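PDB 1M7S: catalase from Pseudomonas syringae, which breaks down hydrogen peroxide into water and oxygen with the help of heme, protecting the cell from peroxide damage. Local coordinates for residues E444-Y452 with V464-L472; S69-F77 with L198-H206. All coordinates share one frame; numbering follows the deposited sequence.

The two contacts show one principle at work in different settings: side-chain amides and an ammonium bond main-chain polar atoms across the contact, beside apolar packing. Lys446 and Asn447 of the helix do so in interaction 1, Asn200 of the hairpin turn in interaction 2. Interaction 1 lies in the C-terminal helical domain, where helix 443-456 receives the Schellman turn that ends helix 458-467. Interaction 2 lies on the beta-barrel domain, where the loop 69-77 between two barrel strands crosses the hairpin 198-206. Their centres are 48 Å apart and their nearest atoms about 31 Å. Both lie away from the heme pocket, the probable active-site residues His52 and Asn124, and Tyr332, probably the axial heme ligand.

Interaction 1: residues E444-Y452 with V464-L472; sequences ESKNIMLSY and VAEVAKGDL. Unlike the reference sequence in segment 444-452: Tyr452 (reference Val).
A Schellman turn closing helix 458-467 is received here by the side of helix 443-456, through three side chains, Lys446, Asn447 and Leu450, one turn of helix in extent. Lys446 runs alongside the turn, and its NZ donates to Ala468 O at 2.9 Å, almost in line with the carbonyl (172° at the oxygen). NZ also bonds to Ala439 O, so the ammonium ties together two backbone carbonyls. Asn447 meets the next step of the chain: Asp471 N donates to its OD1 at 3.0 Å in a fairly straight bond, tilted from the amide carbonyl plane. With CG beside its own backbone N (chi1 -70°), the Asn447 amide reaches this N-H, and its plane stands 78° from the Asp471 carboxylate. One helical turn beyond Lys446, Leu450 sets both methyls against the turn: CD1 lies 3.7 Å from Gly470 CA and 3.7 Å from Ala465 CB, while CD2 reaches Val464 CG1 at 3.7 Å. Leu438 and Val475 continue this apolar patch. Asp471 occupies the N-cap position of helix 472-480, with OD2 hydrogen-bonded to Ser473 OG. A Schellman motif thus leads into the N-cap of the next helix, packed on helix 443-456 in the C-terminal helical domain.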
loop_
_atom_site.group_PDB
_atom_site.type_symbol
_atom_site.label_atom_id
_atom_site.label_comp_id
_atom_site.label_asym_id
_atom_site.label_seq_id
_atom_site.Cartn_x
_atom_site.Cartn_y
_atom_site.Cartn_z
ATOM N N GLU A 444 -5.082 -9.745 42.834
ATOM C CA GLU A 444 -6.090 -10.730 42.467
ATOM C C GLU A 444 -5.591 -11.646 41.341
ATOM O O GLU A 444 -5.709 -12.868 41.464
ATOM C CB GLU A 444 -7.395 -10.046 42.093
ATOM C CG GLU A 444 -8.607 -10.939 41.972
ATOM C CD GLU A 444 -9.880 -10.164 41.654
ATOM O OE1 GLU A 444 -10.339 -9.380 42.531
ATOM O OE2 GLU A 444 -10.442 -10.318 40.538
ATOM N N SER A 445 -5.049 -11.106 40.259
ATOM C CA SER A 445 -4.563 -11.982 39.173
ATOM C C SER A 445 -3.387 -12.838 39.622
ATOM O O SER A 445 -3.282 -13.984 39.191
ATOM C CB SER A 445 -4.037 -11.160 37.974
ATOM O OG SER A 445 -5.162 -10.504 37.417
ATOM N N LYS A 446 -2.520 -12.270 40.450
ATOM C CA LYS A 446 -1.337 -12.976 40.937
ATOM C C LYS A 446 -1.746 -14.199 41.758
ATOM O O LYS A 446 -1.228 -15.275 41.481
ATOM C CB LYS A 446 -0.453 -12.068 41.798
ATOM C CG LYS A 446 0.760 -12.740 42.412
ATOM C CD LYS A 446 1.441 -11.916 43.490
ATOM C CE LYS A 446 1.949 -10.566 43.012
ATOM N NZ LYS A 446 2.673 -9.822 44.091
ATOM N N ASN A 447 -2.681 -14.086 42.715
ATOM C CA ASN A 447 -3.025 -15.289 43.475
ATOM C C ASN A 447 -3.779 -16.293 42.609
ATOM O O ASN A 447 -3.637 -17.466 42.924
ATOM C CB ASN A 447 -3.835 -14.956 44.732
ATOM C CG ASN A 447 -2.920 -14.248 45.741
ATOM O OD1 ASN A 447 -1.766 -14.594 45.922
ATOM N ND2 ASN A 447 -3.478 -13.236 46.390
ATOM N N ILE A 448 -4.487 -15.816 41.581
ATOM C CA ILE A 448 -5.192 -16.780 40.707
ATOM C C ILE A 448 -4.169 -17.553 39.876
ATOM O O ILE A 448 -4.268 -18.771 39.698
ATOM C CB ILE A 448 -6.210 -16.072 39.844
ATOM C CG1 ILE A 448 -7.455 -15.699 40.698
ATOM C CG2 ILE A 448 -6.622 -16.968 38.654
ATOM C CD1 ILE A 448 -8.340 -14.788 39.808
ATOM N N MET A 449 -3.201 -16.843 39.309
ATOM C CA MET A 449 -2.105 -17.482 38.585
ATOM C C MET A 449 -1.419 -18.512 39.470
ATOM O O MET A 449 -1.106 -19.606 38.961
ATOM C CB MET A 449 -1.067 -16.455 38.142
ATOM C CG MET A 449 -1.458 -15.663 36.890
ATOM S SD MET A 449 -1.977 -16.584 35.426
ATOM C CE MET A 449 -0.622 -17.730 35.226
ATOM N N LEU A 450 -1.110 -18.144 40.709
ATOM C CA LEU A 450 -0.444 -19.071 41.643
ATOM C C LEU A 450 -1.263 -20.308 41.914
ATOM O O LEU A 450 -0.744 -21.430 42.059
ATOM C CB LEU A 450 -0.148 -18.282 42.942
ATOM C CG LEU A 450 1.016 -17.285 42.801
ATOM C CD1 LEU A 450 1.169 -16.471 44.088
ATOM C CD2 LEU A 450 2.344 -17.919 42.405
ATOM N N SER A 451 -2.589 -20.141 41.976
ATOM C CA SER A 451 -3.484 -21.286 42.210
ATOM C C SER A 451 -3.369 -22.281 41.066
ATOM O O SER A 451 -3.422 -23.508 41.281
ATOM C CB SER A 451 -4.934 -20.851 42.447
ATOM O OG SER A 451 -5.637 -20.466 41.275
ATOM N N TYR A 452 -3.207 -21.761 39.834
ATOM C CA TYR A 452 -3.008 -22.671 38.693
ATOM C C TYR A 452 -1.753 -23.487 38.844
ATOM O O TYR A 452 -1.740 -24.699 38.626
ATOM C CB TYR A 452 -2.988 -21.893 37.370
ATOM C CG TYR A 452 -4.281 -21.127 37.095
ATOM C CD1 TYR A 452 -4.243 -20.067 36.176
ATOM C CD2 TYR A 452 -5.506 -21.490 37.628
ATOM C CE1 TYR A 452 -5.406 -19.380 35.872
ATOM C CE2 TYR A 452 -6.667 -20.790 37.353
ATOM C CZ TYR A 452 -6.613 -19.734 36.456
ATOM O OH TYR A 452 -7.742 -19.019 36.166
ATOM N N VAL A 464 6.840 -20.653 43.666
ATOM C CA VAL A 464 6.652 -19.402 42.882
ATOM C C VAL A 464 5.898 -18.378 43.729
ATOM O O VAL A 464 6.239 -17.214 43.657
ATOM C CB VAL A 464 5.852 -19.649 41.606
ATOM C CG1 VAL A 464 5.672 -18.366 40.816
ATOM C CG2 VAL A 464 6.636 -20.702 40.814
ATOM N N ALA A 465 4.949 -18.810 44.564
ATOM C CA ALA A 465 4.272 -17.877 45.476
ATOM C C ALA A 465 5.233 -17.138 46.409
ATOM O O ALA A 465 4.970 -15.975 46.763
ATOM C CB ALA A 465 3.253 -18.635 46.309
ATOM N N GLU A 466 6.285 -17.765 46.918
ATOM C CA GLU A 466 7.245 -17.093 47.778
ATOM C C GLU A 466 8.024 -16.022 46.992
ATOM O O GLU A 466 8.182 -14.885 47.425
ATOM C CB GLU A 466 8.242 -18.074 48.381
ATOM N N VAL A 467 8.534 -16.389 45.807
ATOM C CA VAL A 467 9.279 -15.409 44.988
ATOM C C VAL A 467 8.390 -14.261 44.551
ATOM O O VAL A 467 8.786 -13.076 44.570
ATOM C CB VAL A 467 9.867 -16.145 43.752
ATOM C CG1 VAL A 467 10.619 -15.153 42.872
ATOM C CG2 VAL A 467 10.784 -17.267 44.172
ATOM N N ALA A 468 7.140 -14.513 44.151
ATOM C CA ALA A 468 6.232 -13.500 43.640
ATOM C C ALA A 468 5.539 -12.745 44.773
ATOM O O ALA A 468 4.756 -11.867 44.462
ATOM C CB ALA A 468 5.140 -14.083 42.757
ATOM N N LYS A 469 5.739 -13.183 46.004
ATOM C CA LYS A 469 5.076 -12.539 47.142
ATOM C C LYS A 469 3.568 -12.625 47.046
ATOM O O LYS A 469 2.858 -11.665 47.324
ATOM C CB LYS A 469 5.512 -11.088 47.300
ATOM C CG LYS A 469 6.996 -10.806 47.294
ATOM C CD LYS A 469 7.819 -11.590 48.285
ATOM C CE LYS A 469 9.309 -11.305 48.138
ATOM N NZ LYS A 469 9.583 -9.898 47.682
ATOM N N GLY A 470 3.021 -13.799 46.744
ATOM C CA GLY A 470 1.574 -13.996 46.754
ATOM C C GLY A 470 1.175 -14.473 48.142
ATOM O O GLY A 470 2.049 -14.656 48.992
ATOM N N ASP A 471 -0.106 -14.635 48.397
ATOM C CA ASP A 471 -0.656 -15.029 49.695
ATOM C C ASP A 471 -0.955 -16.519 49.654
ATOM O O ASP A 471 -1.974 -16.869 49.061
ATOM C CB ASP A 471 -1.935 -14.200 49.869
ATOM C CG ASP A 471 -2.793 -14.611 51.051
ATOM O OD1 ASP A 471 -3.959 -14.144 51.172
ATOM O OD2 ASP A 471 -2.311 -15.423 51.869
ATOM N N LEU A 472 -0.100 -17.358 50.203
ATOM C CA LEU A 472 -0.245 -18.797 50.154
ATOM C C LEU A 472 -1.566 -19.368 50.606
ATOM O O LEU A 472 -2.148 -20.266 49.949
ATOM C CB LEU A 472 0.925 -19.486 50.883
ATOM C CG LEU A 472 0.995 -21.012 50.713
ATOM C CD1 LEU A 472 1.176 -21.385 49.231
ATOM C CD2 LEU A 472 2.124 -21.609 51.548
#

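Interaction 2: residues S69-F77 with L198-H206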
loop_
_atom_site.group_PDB
_atom_site.type_symbol
_atom_site.label_atom_id
_atom_site.label_comp_id
_atom_site.label_asym_id
_atom_site.label_seq_id
_atom_site.Cartn_x
_atom_site.Cartn_y
_atom_site.Cartn_z
ATOM N N SER A 69 2.416 -44.819 3.251
ATOM C CA SER A 69 1.359 -44.708 2.235
ATOM C C SER A 69 -0.030 -44.960 2.811
ATOM O O SER A 69 -1.083 -44.452 2.403
ATOM C CB SER A 69 1.673 -45.681 1.071
ATOM O OG SER A 69 1.639 -46.992 1.628
ATOM N N ASP A 70 -0.100 -45.743 3.874
ATOM C CA ASP A 70 -1.229 -46.076 4.714
ATOM C C ASP A 70 -1.804 -44.854 5.433
ATOM O O ASP A 70 -2.997 -44.727 5.724
ATOM C CB ASP A 70 -0.697 -47.131 5.710
ATOM C CG ASP A 70 0.800 -46.978 5.984
ATOM O OD1 ASP A 70 1.711 -47.443 5.217
ATOM O OD2 ASP A 70 1.157 -46.333 7.005
ATOM N N LEU A 71 -0.951 -43.866 5.734
ATOM C CA LEU A 71 -1.354 -42.629 6.373
ATOM C C LEU A 71 -1.572 -41.502 5.358
ATOM O O LEU A 71 -2.557 -40.750 5.491
ATOM C CB LEU A 71 -0.246 -42.159 7.340
ATOM C CG LEU A 71 0.247 -43.163 8.394
ATOM C CD1 LEU A 71 1.089 -42.431 9.435
ATOM C CD2 LEU A 71 -0.874 -43.956 9.048
ATOM N N SER A 72 -0.670 -41.346 4.400
ATOM C CA SER A 72 -0.797 -40.195 3.482
ATOM C C SER A 72 -0.394 -40.545 2.062
ATOM O O SER A 72 0.577 -41.255 1.855
ATOM C CB SER A 72 0.074 -39.039 4.028
ATOM O OG SER A 72 -0.049 -37.873 3.213
ATOM N N LYS A 73 -1.131 -39.991 1.139
ATOM C CA LYS A 73 -0.785 -40.101 -0.285
ATOM C C LYS A 73 0.250 -39.053 -0.693
ATOM O O LYS A 73 0.690 -39.024 -1.865
ATOM C CB LYS A 73 -2.028 -40.032 -1.119
ATOM C CG LYS A 73 -2.749 -38.683 -1.126
ATOM C CD LYS A 73 -4.113 -38.852 -1.781
ATOM C CE LYS A 73 -4.940 -37.594 -1.623
ATOM N NZ LYS A 73 -6.258 -37.652 -2.292
ATOM N N ALA A 74 0.634 -38.109 0.166
ATOM C CA ALA A 74 1.550 -37.055 -0.302
ATOM C C ALA A 74 2.929 -37.544 -0.706
ATOM O O ALA A 74 3.603 -38.232 0.053
ATOM C CB ALA A 74 1.665 -35.935 0.729
ATOM N N THR A 75 3.391 -37.088 -1.880
ATOM C CA THR A 75 4.720 -37.455 -2.389
ATOM C C THR A 75 5.895 -37.134 -1.509
ATOM O O THR A 75 6.910 -37.863 -1.465
ATOM C CB THR A 75 4.939 -36.792 -3.797
ATOM O OG1 THR A 75 3.817 -37.161 -4.598
ATOM C CG2 THR A 75 6.194 -37.316 -4.482
ATOM N N VAL A 76 5.852 -36.048 -0.701
ATOM C CA VAL A 76 6.936 -35.692 0.203
ATOM C C VAL A 76 7.289 -36.783 1.195
ATOM O O VAL A 76 8.427 -36.865 1.675
ATOM C CB VAL A 76 6.585 -34.345 0.939
ATOM C CG1 VAL A 76 5.387 -34.543 1.868
ATOM C CG2 VAL A 76 7.777 -33.810 1.691
ATOM N N PHE A 77 6.382 -37.708 1.537
ATOM C CA PHE A 77 6.621 -38.783 2.448
ATOM C C PHE A 77 7.022 -40.111 1.761
ATOM O O PHE A 77 7.292 -41.058 2.492
ATOM C CB PHE A 77 5.349 -39.055 3.256
ATOM C CG PHE A 77 4.807 -37.873 4.028
ATOM C CD1 PHE A 77 3.498 -37.463 3.837
ATOM C CD2 PHE A 77 5.619 -37.191 4.916
ATOM C CE1 PHE A 77 2.992 -36.395 4.575
ATOM C CE2 PHE A 77 5.127 -36.122 5.636
ATOM C CZ PHE A 77 3.803 -35.720 5.467
ATOM N N LEU A 198 -3.828 -36.569 8.011
ATOM C CA LEU A 198 -3.226 -37.157 6.831
ATOM C C LEU A 198 -4.297 -38.023 6.121
ATOM O O LEU A 198 -4.965 -38.784 6.827
ATOM C CB LEU A 198 -1.998 -38.016 7.153
ATOM C CG LEU A 198 -0.824 -37.212 7.747
ATOM C CD1 LEU A 198 0.467 -38.026 7.840
ATOM C CD2 LEU A 198 -0.550 -35.958 6.951
ATOM N N VAL A 199 -4.348 -37.898 4.821
ATOM C CA VAL A 199 -5.370 -38.640 4.067
ATOM C C VAL A 199 -4.670 -39.516 3.028
ATOM O O VAL A 199 -3.679 -39.131 2.393
ATOM C CB VAL A 199 -6.574 -37.802 3.658
ATOM C CG1 VAL A 199 -6.477 -36.304 3.952
ATOM C CG2 VAL A 199 -7.144 -38.098 2.286
ATOM N N ASN A 200 -5.128 -40.783 3.004
ATOM C CA ASN A 200 -4.472 -41.754 2.122
ATOM C C ASN A 200 -5.218 -41.875 0.814
ATOM O O ASN A 200 -6.276 -41.272 0.628
ATOM C CB ASN A 200 -4.278 -43.049 2.881
ATOM C CG ASN A 200 -5.527 -43.872 3.142
ATOM O OD1 ASN A 200 -6.582 -43.665 2.543
ATOM N ND2 ASN A 200 -5.454 -44.834 4.057
ATOM N N ALA A 201 -4.681 -42.715 -0.096
ATOM C CA ALA A 201 -5.348 -42.844 -1.405
ATOM C C ALA A 201 -6.743 -43.436 -1.325
ATOM O O ALA A 201 -7.549 -43.104 -2.227
ATOM C CB ALA A 201 -4.445 -43.584 -2.375
ATOM N N LYS A 202 -7.159 -44.127 -0.259
ATOM C CA LYS A 202 -8.542 -44.570 -0.147
ATOM C C LYS A 202 -9.463 -43.540 0.477
ATOM O O LYS A 202 -10.675 -43.735 0.616
ATOM C CB LYS A 202 -8.582 -45.880 0.680
ATOM C CG LYS A 202 -7.676 -46.902 -0.002
ATOM C CD LYS A 202 -8.017 -48.335 0.319
ATOM C CE LYS A 202 -6.933 -49.009 1.145
ATOM N NZ LYS A 202 -6.513 -48.118 2.264
ATOM N N GLY A 203 -8.938 -42.395 0.914
ATOM C CA GLY A 203 -9.754 -41.326 1.490
ATOM C C GLY A 203 -9.855 -41.454 3.010
ATOM O O GLY A 203 -10.602 -40.707 3.653
ATOM N N GLU A 204 -9.172 -42.427 3.572
ATOM C CA GLU A 204 -9.202 -42.659 5.004
ATOM C C GLU A 204 -8.277 -41.659 5.713
ATOM O O GLU A 204 -7.286 -41.305 5.120
ATOM C CB GLU A 204 -8.723 -44.056 5.380
ATOM C CG GLU A 204 -9.623 -45.091 4.686
ATOM C CD GLU A 204 -8.945 -46.444 4.672
ATOM O OE1 GLU A 204 -9.655 -47.452 4.387
ATOM O OE2 GLU A 204 -7.725 -46.517 4.935
ATOM N N VAL A 205 -8.656 -41.302 6.924
ATOM C CA VAL A 205 -7.921 -40.238 7.636
ATOM C C VAL A 205 -7.241 -40.735 8.878
ATOM O O VAL A 205 -7.713 -41.618 9.592
ATOM C CB VAL A 205 -9.098 -39.258 7.930
ATOM C CG1 VAL A 205 -8.924 -38.470 9.187
ATOM C CG2 VAL A 205 -9.302 -38.349 6.699
ATOM N N HIS A 206 -6.111 -40.144 9.276
ATOM C CA HIS A 206 -5.425 -40.403 10.505
ATOM C C HIS A 206 -5.005 -39.008 11.081
ATOM O O HIS A 206 -4.780 -38.138 10.263
ATOM C CB HIS A 206 -4.158 -41.229 10.440
ATOM C CG HIS A 206 -4.390 -42.689 10.157
ATOM N ND1 HIS A 206 -4.740 -43.088 8.872
ATOM C CD2 HIS A 206 -4.306 -43.783 10.925
ATOM C CE1 HIS A 206 -4.879 -44.416 8.861
ATOM N NE2 HIS A 206 -4.611 -44.855 10.079
HETATM O O HOH W 1 -1.900 -43.631 0.199
HETATM O O HOH W 2 -4.844 -41.861 6.497
HETATM O O HOH W 3 -7.710 -39.424 -1.173
#
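A leucine methyl seated squarely on an imidazole is the striking feature: Leu71 CD2 lies 3.8 Å from the centroid of the His206 ring and only 4° off its normal, a CH-pi contact over the face. The side chains cross at about a right angle. At the ring edge, in plane, a water 2.7 Å from His206 ND1 is also hydrogen-bonded to Leu71 O, linking loop to hairpin. Asn200 makes the polar counterpart. Its CG lies between backbone N and carbonyl carbon (chi1 73°), which turns the amide so that ND2 gives one N-H to Asp70 O at 3.0 Å, from above that carbonyl plane, and the other to Glu204 OE2 at 3.0 Å. Both partners lie close to the amide plane, and OD1 accepts from Glu204 N, so the group is fixed in rotation while bracing the turn. Lys73 N donates to Val199 O at 3.0 Å, and Ser72 CA approaches the same oxygen at 3.3 Å as a CA-H...O contact. Ser72 OG, accepting from Ala74 N, closes an ST turn and is hydrogen-bonded to Gly316 O. A connecting loop thus lies across a type I turn, Asn200 to Gly203, in a hairpin of the catalase beta-barrel domain.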